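Local coordinates for protein DMATS type aromatic prenyltransferase (Streptomyces coelicolor, PDB 6ZRZ) that probably transfers a dimethylallyl group from its diphosphate to C5 of the tryptophan indole, as an aromatic prenyltransferase with an ABBA-barrel fold, at residues Phe66-Arg71 / Ala341-Glu346; Arg208-Thr213 / Gly251-Ser256; Ile275-Tyr280 / Ala325-Ala330. All blocks are in the same frame, centred on the assembly; numbering follows the deposited sequence.

Overall arrangement
All three contacts belong to one closed antiparallel barrel. Interaction 1 joins strand 64-70 to strand 338-344 and so closes the ring of strands; the other two are nested in the chain it encloses. Interactions 1 and 3 have centres about 10 Å apart and meet directly, since Tyr342 N and O pair with Tyr326 O and Ala325 N. Interactions 2 and 3, also about 10 Å apart between centres, are tied by the Arg252-Asp279 salt bridge. Interactions 1 and 2 do not touch, with centres about 20 Å apart. Tyr342 reaches the thiodiphosphate of the prenyl donor analogue, whereas Gln255, Arg278 and Tyr326 line the tryptophan pocket.

Interaction 1 (Phe66-Arg71 / Ala341-Glu346); sequences FSLSFR and AYLSSE. With 6C7 (S-(3-methylbut-2-en-1-yl) trihydrogen thiodiphosphate), chain C.
Leu343 N donates to Phe66 O over 2.8 Å, almost straight at 172°, and Phe66 N answers to Leu343 O, making a hydrogen-bonded antiparallel pair. Leu68 and Ala341 do the same in both directions, Leu68 N lying 3.0 Å from Ala341 O. Ser67 and Tyr342 form the non-hydrogen-bonded pair between them, where Ser67 CA approaches Ala341 O to 3.2 Å in a CA-H...O contact. With CG anti to its own carbonyl carbon (chi1 -64°), the Tyr342 ring passes Ser67 CB, 3.7 Å from CD1, and carries its hydroxyl to the thiodiphosphate of 6C7. There Tyr342 OH lies 2.7 Å from 6C7 O8, with 6C7 O7 also close and at most weakly bonded. Ser67 OG turns to Arg79, which also grips the ligand together with Arg202, Arg338 and Tyr274. On the other sheet face Leu68 CD1 meets Leu343 CD1 at 4.3 Å, and these leucines, Phe66 and Ala341 pack on helix 303-312. The pairing thus joins the first and last barrel strands with an apolar outer face and a polar inner one, consistent with a lining that receives the negative charge of the diphosphate leaving group.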
loop_
_atom_site.group_PDB
_atom_site.type_symbol
_atom_site.label_atom_id
_atom_site.label_comp_id
_atom_site.label_asym_id
_atom_site.label_seq_id
_atom_site.Cartn_x
_atom_site.Cartn_y
_atom_site.Cartn_z
ATOM N N PHE A 66 2.517 -2.648 -6.353
ATOM C CA PHE A 66 3.162 -1.393 -6.783
ATOM C C PHE A 66 2.227 -0.234 -6.546
ATOM O O PHE A 66 1.016 -0.416 -6.382
ATOM C CB PHE A 66 3.551 -1.454 -8.259
ATOM C CG PHE A 66 4.523 -2.561 -8.588
ATOM C CD1 PHE A 66 5.865 -2.438 -8.281
ATOM C CD2 PHE A 66 4.088 -3.711 -9.213
ATOM C CE1 PHE A 66 6.749 -3.459 -8.564
ATOM C CE2 PHE A 66 4.979 -4.738 -9.506
ATOM C CZ PHE A 66 6.306 -4.608 -9.180
ATOM N N SER A 67 2.762 0.941 -6.557
ATOM C CA SER A 67 1.932 2.153 -6.492
ATOM C C SER A 67 2.636 3.305 -7.193
ATOM O O SER A 67 3.907 3.317 -7.245
ATOM C CB SER A 67 1.509 2.494 -5.097
ATOM O OG SER A 67 2.584 2.925 -4.280
ATOM N N LEU A 68 1.826 4.177 -7.783
ATOM C CA LEU A 68 2.284 5.462 -8.350
ATOM C C LEU A 68 1.543 6.550 -7.655
ATOM O O LEU A 68 0.282 6.522 -7.667
ATOM C CB LEU A 68 2.016 5.536 -9.830
ATOM C CG LEU A 68 2.849 4.640 -10.715
ATOM C CD1 LEU A 68 2.349 4.756 -12.147
ATOM C CD2 LEU A 68 4.312 5.012 -10.629
ATOM N N SER A 69 2.291 7.454 -7.066
ATOM C CA SER A 69 1.776 8.622 -6.365
ATOM C C SER A 69 2.003 9.865 -7.235
ATOM O O SER A 69 3.177 10.124 -7.667
ATOM C CB SER A 69 2.431 8.732 -5.050
ATOM O OG SER A 69 1.675 9.553 -4.201
ATOM N N PHE A 70 0.946 10.606 -7.489
ATOM C CA PHE A 70 0.945 11.808 -8.353
ATOM C C PHE A 70 0.732 13.059 -7.495
ATOM O O PHE A 70 -0.286 13.169 -6.824
ATOM C CB PHE A 70 -0.141 11.693 -9.415
ATOM C CG PHE A 70 -0.004 10.505 -10.331
ATOM C CD1 PHE A 70 0.593 10.632 -11.581
ATOM C CD2 PHE A 70 -0.491 9.270 -9.963
ATOM C CE1 PHE A 70 0.706 9.529 -12.419
ATOM C CE2 PHE A 70 -0.401 8.183 -10.813
ATOM C CZ PHE A 70 0.200 8.306 -12.031
ATOM N N ARG A 71 1.672 13.996 -7.569
ATOM C CA ARG A 71 1.620 15.324 -6.912
ATOM C C ARG A 71 1.663 16.364 -8.034
ATOM O O ARG A 71 2.408 16.174 -8.994
ATOM C CB ARG A 71 2.798 15.442 -5.934
ATOM C CG ARG A 71 2.455 16.044 -4.584
ATOM N N ALA A 341 -2.493 5.569 -7.032
ATOM C CA ALA A 341 -3.069 4.338 -7.582
ATOM C C ALA A 341 -2.198 3.166 -7.147
ATOM O O ALA A 341 -0.960 3.207 -7.314
ATOM C CB ALA A 341 -3.193 4.440 -9.075
ATOM N N TYR A 342 -2.832 2.206 -6.506
ATOM C CA TYR A 342 -2.234 0.941 -6.056
ATOM C C TYR A 342 -2.486 -0.077 -7.141
ATOM O O TYR A 342 -3.652 -0.287 -7.513
ATOM C CB TYR A 342 -2.800 0.582 -4.688
ATOM C CG TYR A 342 -2.411 1.605 -3.679
ATOM C CD1 TYR A 342 -1.270 1.458 -2.898
ATOM C CD2 TYR A 342 -3.115 2.815 -3.603
ATOM C CE1 TYR A 342 -0.852 2.477 -2.040
ATOM C CE2 TYR A 342 -2.742 3.799 -2.707
ATOM C CZ TYR A 342 -1.593 3.644 -1.951
ATOM O OH TYR A 342 -1.222 4.651 -1.101
ATOM N N LEU A 343 -1.428 -0.699 -7.617
ATOM C CA LEU A 343 -1.417 -1.493 -8.870
ATOM C C LEU A 343 -0.963 -2.903 -8.552
ATOM O O LEU A 343 0.202 -3.073 -8.011
ATOM C CB LEU A 343 -0.486 -0.851 -9.883
ATOM C CG LEU A 343 -0.771 0.617 -10.229
ATOM C CD1 LEU A 343 0.269 1.159 -11.190
ATOM C CD2 LEU A 343 -2.164 0.790 -10.788
ATOM N N SER A 344 -1.776 -3.862 -8.907
ATOM C CA SER A 344 -1.581 -5.270 -8.557
ATOM C C SER A 344 -0.556 -5.911 -9.486
ATOM O O SER A 344 -0.533 -5.596 -10.706
ATOM C CB SER A 344 -2.881 -5.998 -8.604
ATOM O OG SER A 344 -3.797 -5.420 -7.719
ATOM N N SER A 345 0.249 -6.794 -8.944
ATOM C CA SER A 345 1.187 -7.631 -9.731
ATOM C C SER A 345 0.444 -8.712 -10.513
ATOM O O SER A 345 0.778 -8.917 -11.693
ATOM C CB SER A 345 2.253 -8.207 -8.850
ATOM O OG SER A 345 2.989 -9.161 -9.590
ATOM N N GLU A 346 -0.546 -9.379 -9.901
ATOM C CA GLU A 346 -1.363 -10.440 -10.545
ATOM C C GLU A 346 -0.462 -11.602 -11.022
ATOM O O GLU A 346 -0.744 -12.177 -12.052
ATOM C CB GLU A 346 -2.174 -9.843 -11.707
ATOM C CG GLU A 346 -3.294 -8.937 -11.240
ATOM C CD GLU A 346 -4.321 -8.565 -12.315
ATOM O OE1 GLU A 346 -3.949 -8.490 -13.490
ATOM O OE2 GLU A 346 -5.475 -8.346 -11.957
HETATM O O4 6C7 C . 1.703 8.365 2.665
HETATM P P1 6C7 C . 2.349 7.146 1.792
HETATM O O6 6C7 C . 2.160 7.313 0.337
HETATM O O5 6C7 C . 3.930 7.111 2.203
HETATM O O2 6C7 C . 1.775 5.742 2.385
HETATM P P3 6C7 C . 0.840 4.741 1.515
HETATM O O8 6C7 C . -0.491 5.616 1.280
HETATM O O7 6C7 C . 1.412 4.294 0.225
HETATM S S9 6C7 C . 0.369 3.397 2.631
HETATM C C10 6C7 C . -0.743 2.441 1.584
HETATM C C11 6C7 C . -0.202 0.989 1.688
HETATM C C12 6C7 C . -0.766 -0.029 2.706
HETATM C C13 6C7 C . -0.179 -1.423 2.761
HETATM C C14 6C7 C . -1.881 0.315 3.694
#

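Interaction 2 (Arg208-Thr213 / Gly251-Ser256); sequences RHDNLT and GRPAQS. With TRP (tryptophan), chain D.
Arg208 lays its aliphatic part against the Pro253 ring, CG to CG 3.5 Å. Its chain leaves with CG anti to the backbone N (chi1 -175°) and bends at chi3, so that the guanidinium turns back to Asp210 and grips it in a side-on salt bridge: Arg208 NE donates to Asp210 OD1 at 2.9 Å and NH1, in a longer bond, to OD2. On the adjacent strand Gln255 is the non-hydrogen-bonded partner of Arg208, and the Gln255 amide reaches the bound tryptophan, OE1 being 3.7 Å from its CZ3. His209 N donates to Ala254 O at 2.9 Å. One water accepts from Ala254 N and Leu212 N and donates to His209 O, replacing the second direct backbone bond of the His209-Ala254 pair. The His209 ring meets Ser256 OG edge-on, in its plane, NE2 to OG 2.7 Å and nearly straight at 168°; either may be the donor, and Ser256 OG also bonds His258. Asp210 OD1 lies beside Pro253 CB at 3.6 Å, its carboxylate running alongside the proline ring. A second water bridges Asn211 N to Gly251 O. Leu212 CD2 packs on Ala254 CB at 3.5 Å, before Thr213 caps helix 214-218. Strands 202-209 and 254-260 are neighbours in the antiparallel barrel of the ABBA prenyltransferases, and their water-bridged ends border its tryptophan pocket through Gln255.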
loop_
_atom_site.group_PDB
_atom_site.type_symbol
_atom_site.label_atom_id
_atom_site.label_comp_id
_atom_site.label_asym_id
_atom_site.label_seq_id
_atom_site.Cartn_x
_atom_site.Cartn_y
_atom_site.Cartn_z
ATOM N N ARG A 208 -9.849 1.109 9.640
ATOM C CA ARG A 208 -10.797 0.504 8.703
ATOM C C ARG A 208 -12.142 1.197 8.908
ATOM O O ARG A 208 -12.476 1.491 10.044
ATOM C CB ARG A 208 -10.872 -0.991 8.957
ATOM C CG ARG A 208 -11.736 -1.735 7.972
ATOM C CD ARG A 208 -11.794 -3.194 8.362
ATOM N NE ARG A 208 -12.912 -3.439 9.243
ATOM C CZ ARG A 208 -12.875 -4.097 10.413
ATOM N NH1 ARG A 208 -14.005 -4.275 11.083
ATOM N NH2 ARG A 208 -11.736 -4.604 10.897
ATOM N N HIS A 209 -12.915 1.395 7.845
ATOM C CA HIS A 209 -14.243 2.046 7.924
ATOM C C HIS A 209 -15.255 1.190 7.187
ATOM O O HIS A 209 -15.263 1.201 6.000
ATOM C CB HIS A 209 -14.178 3.467 7.366
ATOM C CG HIS A 209 -13.187 4.337 8.052
ATOM N ND1 HIS A 209 -13.418 4.876 9.283
ATOM C CD2 HIS A 209 -11.967 4.743 7.682
ATOM C CE1 HIS A 209 -12.382 5.584 9.636
ATOM N NE2 HIS A 209 -11.488 5.528 8.677
ATOM N N ASP A 210 -16.028 0.393 7.898
ATOM C CA ASP A 210 -17.054 -0.446 7.252
ATOM C C ASP A 210 -18.226 0.428 6.827
ATOM O O ASP A 210 -18.598 1.294 7.623
ATOM C CB ASP A 210 -17.547 -1.527 8.201
ATOM C CG ASP A 210 -16.465 -2.507 8.632
ATOM O OD1 ASP A 210 -15.389 -2.533 8.001
ATOM O OD2 ASP A 210 -16.692 -3.174 9.610
ATOM N N ASN A 211 -18.736 0.227 5.618
ATOM C CA ASN A 211 -19.949 0.927 5.105
ATOM C C ASN A 211 -19.746 2.443 5.226
ATOM O O ASN A 211 -20.649 3.153 5.741
ATOM C CB ASN A 211 -21.200 0.468 5.860
ATOM C CG ASN A 211 -21.321 -1.030 5.855
ATOM O OD1 ASN A 211 -21.175 -1.650 4.810
ATOM N ND2 ASN A 211 -21.551 -1.614 7.014
ATOM N N LEU A 212 -18.622 2.943 4.758
ATOM C CA LEU A 212 -18.334 4.391 4.793
ATOM C C LEU A 212 -19.244 5.121 3.806
ATOM O O LEU A 212 -19.420 4.659 2.673
ATOM C CB LEU A 212 -16.869 4.619 4.482
ATOM C CG LEU A 212 -16.369 6.055 4.627
ATOM C CD1 LEU A 212 -16.396 6.547 6.071
ATOM C CD2 LEU A 212 -14.987 6.146 4.082
ATOM N N THR A 213 -19.779 6.260 4.243
ATOM C CA THR A 213 -20.538 7.193 3.379
ATOM C C THR A 213 -19.666 8.388 3.054
ATOM O O THR A 213 -18.705 8.672 3.789
ATOM C CB THR A 213 -21.811 7.646 4.091
ATOM O OG1 THR A 213 -21.401 8.293 5.283
ATOM C CG2 THR A 213 -22.706 6.514 4.474
ATOM N N GLY A 251 -18.815 -3.020 -0.404
ATOM C CA GLY A 251 -17.806 -4.080 -0.670
ATOM C C GLY A 251 -16.773 -4.080 0.418
ATOM O O GLY A 251 -17.110 -3.801 1.543
ATOM N N ARG A 252 -15.531 -4.364 0.098
ATOM C CA ARG A 252 -14.543 -4.336 1.149
ATOM C C ARG A 252 -14.406 -2.870 1.574
ATOM O O ARG A 252 -14.740 -1.950 0.834
ATOM C CB ARG A 252 -13.264 -5.042 0.734
ATOM C CG ARG A 252 -12.287 -4.139 0.052
ATOM C CD ARG A 252 -11.051 -4.912 -0.398
ATOM N NE ARG A 252 -11.320 -5.697 -1.605
ATOM C CZ ARG A 252 -11.052 -7.015 -1.814
ATOM N NH1 ARG A 252 -11.359 -7.555 -2.989
ATOM N NH2 ARG A 252 -10.474 -7.774 -0.891
ATOM N N PRO A 253 -13.995 -2.643 2.810
ATOM C CA PRO A 253 -14.072 -1.316 3.401
ATOM C C PRO A 253 -13.024 -0.319 2.939
ATOM O O PRO A 253 -11.876 -0.704 2.469
ATOM C CB PRO A 253 -13.911 -1.625 4.860
ATOM C CG PRO A 253 -12.988 -2.776 4.877
ATOM C CD PRO A 253 -13.480 -3.649 3.738
ATOM N N ALA A 254 -13.395 0.930 3.012
ATOM C CA ALA A 254 -12.476 2.049 2.888
ATOM C C ALA A 254 -11.527 1.984 4.065
ATOM O O ALA A 254 -11.876 1.365 5.091
ATOM C CB ALA A 254 -13.213 3.357 2.864
ATOM N N GLN A 255 -10.387 2.617 3.938
ATOM C CA GLN A 255 -9.455 2.800 5.052
ATOM C C GLN A 255 -9.002 4.252 5.046
ATOM O O GLN A 255 -9.063 4.892 3.968
ATOM C CB GLN A 255 -8.252 1.864 4.903
ATOM C CG GLN A 255 -8.602 0.399 5.051
ATOM C CD GLN A 255 -7.366 -0.459 5.247
ATOM O OE1 GLN A 255 -6.245 0.031 5.547
ATOM N NE2 GLN A 255 -7.550 -1.738 5.060
ATOM N N SER A 256 -8.554 4.744 6.183
ATOM C CA SER A 256 -7.918 6.068 6.296
ATOM C C SER A 256 -6.575 5.907 6.946
ATOM O O SER A 256 -6.381 4.943 7.702
ATOM C CB SER A 256 -8.782 7.070 7.053
ATOM O OG SER A 256 -9.025 6.631 8.376
HETATM N N TRP D . -4.517 -6.088 -0.009
HETATM C CA TRP D . -4.737 -5.691 1.404
HETATM C C TRP D . -6.090 -4.980 1.561
HETATM O O TRP D . -6.820 -4.682 0.588
HETATM C CB TRP D . -3.587 -4.824 1.926
HETATM C CG TRP D . -3.274 -3.607 1.106
HETATM C CD1 TRP D . -2.410 -3.520 0.044
HETATM C CD2 TRP D . -3.819 -2.286 1.284
HETATM N NE1 TRP D . -2.393 -2.240 -0.447
HETATM C CE2 TRP D . -3.233 -1.456 0.300
HETATM C CE3 TRP D . -4.721 -1.721 2.190
HETATM C CZ2 TRP D . -3.540 -0.100 0.189
HETATM C CZ3 TRP D . -5.020 -0.382 2.085
HETATM C CH2 TRP D . -4.450 0.414 1.088
HETATM O OXT TRP D . -6.478 -4.692 2.717
HETATM O O HOH W 1 -16.439 1.291 3.576
HETATM O O HOH W 2 -17.584 -1.384 3.662
#

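Interaction 3 (Ile275-Tyr280 / Ala325-Ala330); sequences IPVRDY and AYLALA. With TRP (tryptophan), chain D.
Ile275 and Leu327 form a hydrogen-bonded antiparallel pair, Ile275 N to Leu327 O at 2.9 Å and Leu327 N back to Ile275 O, after which the chain leaves the sheet through an inverse gamma turn centred on Pro276 and a short 3-10 segment. Pro276 sits over one face of the Tyr326 ring in a CH-pi contact, CB 4.0 Å from the ring centroid. The opposite face takes the indole of the bound tryptophan, whose CH2 lies above the middle of the phenol ring, so the ring is wedged between protein and substrate. Tyr326 OH then donates to tryptophan O at 2.6 Å, with that oxygen in the ring plane at its edge. Arg278 serves the same carboxylate oxygen: its NH2 is 3.1 Å from tryptophan O. CG of Arg278 starts between the backbone N and the carbonyl carbon (chi1 60°), and the chain runs extended to NE, which carries the guanidinium past Ala325 to the substrate. On the way NH1 donates to Ala325 O at 2.8 Å, approaching from above the carbonyl plane, though the oxygen is in the plane of the guanidinium. The guanidinium edge also faces Tyr326 CE2, 3.2 Å from NH1, with the two flat groups turned 64° apart. Asp59 forms a salt bridge to NH2 of Arg278 and probably helps to fix its orientation. Two donors thus converge on one substrate oxygen. On the other side of the sheet Val277 CG1 touches Leu327 CG at 4.1 Å, while Ile275 and Leu327 rest against Phe235 of helix 229-240. Strand 324-332 lies between strands 270-275 and 338-344, with Ala325 and Tyr326 bonded through their backbones to Tyr342.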
loop_
_atom_site.group_PDB
_atom_site.type_symbol
_atom_site.label_atom_id
_atom_site.label_comp_id
_atom_site.label_asym_id
_atom_site.label_seq_id
_atom_site.Cartn_x
_atom_site.Cartn_y
_atom_site.Cartn_z
ATOM N N ILE A 275 -9.866 4.056 -1.116
ATOM C CA ILE A 275 -11.073 3.376 -1.617
ATOM C C ILE A 275 -10.670 2.179 -2.486
ATOM O O ILE A 275 -9.963 2.334 -3.466
ATOM C CB ILE A 275 -11.979 4.374 -2.344
ATOM C CG1 ILE A 275 -12.450 5.446 -1.362
ATOM C CG2 ILE A 275 -13.133 3.634 -3.006
ATOM C CD1 ILE A 275 -13.313 6.523 -1.963
ATOM N N PRO A 276 -11.107 0.951 -2.126
ATOM C CA PRO A 276 -10.796 -0.262 -2.901
ATOM C C PRO A 276 -11.649 -0.365 -4.171
ATOM O O PRO A 276 -12.553 -1.156 -4.260
ATOM C CB PRO A 276 -11.092 -1.387 -1.925
ATOM C CG PRO A 276 -12.196 -0.805 -1.062
ATOM C CD PRO A 276 -11.937 0.683 -0.965
ATOM N N VAL A 277 -11.297 0.454 -5.144
ATOM C CA VAL A 277 -12.054 0.674 -6.390
ATOM C C VAL A 277 -12.336 -0.663 -7.085
ATOM O O VAL A 277 -13.330 -0.731 -7.781
ATOM C CB VAL A 277 -11.317 1.671 -7.306
ATOM C CG1 VAL A 277 -9.993 1.124 -7.843
ATOM C CG2 VAL A 277 -12.195 2.110 -8.448
ATOM N N ARG A 278 -11.476 -1.681 -6.916
ATOM C CA ARG A 278 -11.640 -2.987 -7.582
ATOM C C ARG A 278 -12.973 -3.637 -7.221
ATOM O O ARG A 278 -13.449 -4.452 -8.015
ATOM C CB ARG A 278 -10.522 -3.967 -7.222
ATOM C CG ARG A 278 -10.387 -4.296 -5.741
ATOM C CD ARG A 278 -9.066 -5.009 -5.585
ATOM N NE ARG A 278 -8.768 -5.568 -4.256
ATOM C CZ ARG A 278 -8.304 -4.904 -3.199
ATOM N NH1 ARG A 278 -8.192 -3.597 -3.224
ATOM N NH2 ARG A 278 -8.023 -5.560 -2.074
ATOM N N ASP A 279 -13.550 -3.309 -6.072
ATOM C CA ASP A 279 -14.829 -3.884 -5.608
ATOM C C ASP A 279 -16.026 -3.127 -6.163
ATOM O O ASP A 279 -17.154 -3.572 -5.863
ATOM C CB ASP A 279 -14.886 -3.911 -4.080
ATOM C CG ASP A 279 -14.116 -5.045 -3.446
ATOM O OD1 ASP A 279 -13.304 -5.717 -4.151
ATOM O OD2 ASP A 279 -14.304 -5.246 -2.218
ATOM N N TYR A 280 -15.826 -2.059 -6.950
ATOM C CA TYR A 280 -16.892 -1.063 -7.279
ATOM C C TYR A 280 -16.929 -0.769 -8.783
ATOM O O TYR A 280 -17.576 0.187 -9.175
ATOM C CB TYR A 280 -16.687 0.211 -6.447
ATOM C CG TYR A 280 -16.734 -0.060 -4.975
ATOM C CD1 TYR A 280 -17.908 -0.466 -4.370
ATOM C CD2 TYR A 280 -15.601 0.005 -4.182
ATOM C CE1 TYR A 280 -17.965 -0.784 -3.025
ATOM C CE2 TYR A 280 -15.643 -0.292 -2.826
ATOM C CZ TYR A 280 -16.843 -0.675 -2.240
ATOM O OH TYR A 280 -16.918 -1.017 -0.921
ATOM N N ALA A 325 -6.101 -1.729 -7.602
ATOM C CA ALA A 325 -6.633 -2.286 -6.346
ATOM C C ALA A 325 -7.302 -1.187 -5.517
ATOM O O ALA A 325 -8.435 -1.403 -5.020
ATOM C CB ALA A 325 -5.551 -2.959 -5.587
ATOM N N TYR A 326 -6.609 -0.080 -5.311
ATOM C CA TYR A 326 -7.095 1.072 -4.529
ATOM C C TYR A 326 -6.778 2.362 -5.267
ATOM O O TYR A 326 -5.800 2.456 -6.005
ATOM C CB TYR A 326 -6.410 1.222 -3.166
ATOM C CG TYR A 326 -6.830 0.275 -2.093
ATOM C CD1 TYR A 326 -7.817 0.613 -1.189
ATOM C CD2 TYR A 326 -6.266 -0.973 -1.995
ATOM C CE1 TYR A 326 -8.194 -0.247 -0.162
ATOM C CE2 TYR A 326 -6.657 -1.871 -1.013
ATOM C CZ TYR A 326 -7.630 -1.509 -0.084
ATOM O OH TYR A 326 -8.031 -2.396 0.897
ATOM N N LEU A 327 -7.586 3.361 -5.008
ATOM C CA LEU A 327 -7.227 4.752 -5.254
ATOM C C LEU A 327 -7.198 5.469 -3.926
ATOM O O LEU A 327 -8.006 5.141 -3.049
ATOM C CB LEU A 327 -8.244 5.401 -6.189
ATOM C CG LEU A 327 -8.329 4.827 -7.587
ATOM C CD1 LEU A 327 -9.487 5.474 -8.326
ATOM C CD2 LEU A 327 -7.010 4.994 -8.342
ATOM N N ALA A 328 -6.333 6.445 -3.788
ATOM C CA ALA A 328 -6.212 7.215 -2.537
ATOM C C ALA A 328 -6.093 8.699 -2.853
ATOM O O ALA A 328 -5.402 9.067 -3.863
ATOM C CB ALA A 328 -5.030 6.726 -1.758
ATOM N N LEU A 329 -6.691 9.518 -1.994
ATOM C CA LEU A 329 -6.476 10.972 -1.954
ATOM C C LEU A 329 -5.753 11.283 -0.654
ATOM O O LEU A 329 -6.314 10.964 0.426
ATOM C CB LEU A 329 -7.819 11.681 -2.043
ATOM C CG LEU A 329 -7.728 13.199 -2.017
ATOM C CD1 LEU A 329 -7.015 13.698 -3.248
ATOM C CD2 LEU A 329 -9.098 13.829 -1.901
ATOM N N ALA A 330 -4.556 11.851 -0.745
ATOM C CA ALA A 330 -3.591 12.037 0.381
ATOM C C ALA A 330 -3.369 13.524 0.636
ATOM O O ALA A 330 -2.897 14.210 -0.302
ATOM C CB ALA A 330 -2.273 11.337 0.074
HETATM N N TRP D . -4.517 -6.088 -0.009
HETATM C CA TRP D . -4.737 -5.691 1.404
HETATM C C TRP D . -6.090 -4.980 1.561
HETATM O O TRP D . -6.820 -4.682 0.588
HETATM C CB TRP D . -3.587 -4.824 1.926
HETATM C CG TRP D . -3.274 -3.607 1.106
HETATM C CD1 TRP D . -2.410 -3.520 0.044
HETATM C CD2 TRP D . -3.819 -2.286 1.284
HETATM N NE1 TRP D . -2.393 -2.240 -0.447
HETATM C CE2 TRP D . -3.233 -1.456 0.300
HETATM C CE3 TRP D . -4.721 -1.721 2.190
HETATM C CZ2 TRP D . -3.540 -0.100 0.189
HETATM C CZ3 TRP D . -5.020 -0.382 2.085
HETATM C CH2 TRP D . -4.450 0.414 1.088
HETATM O OXT TRP D . -6.478 -4.692 2.717
#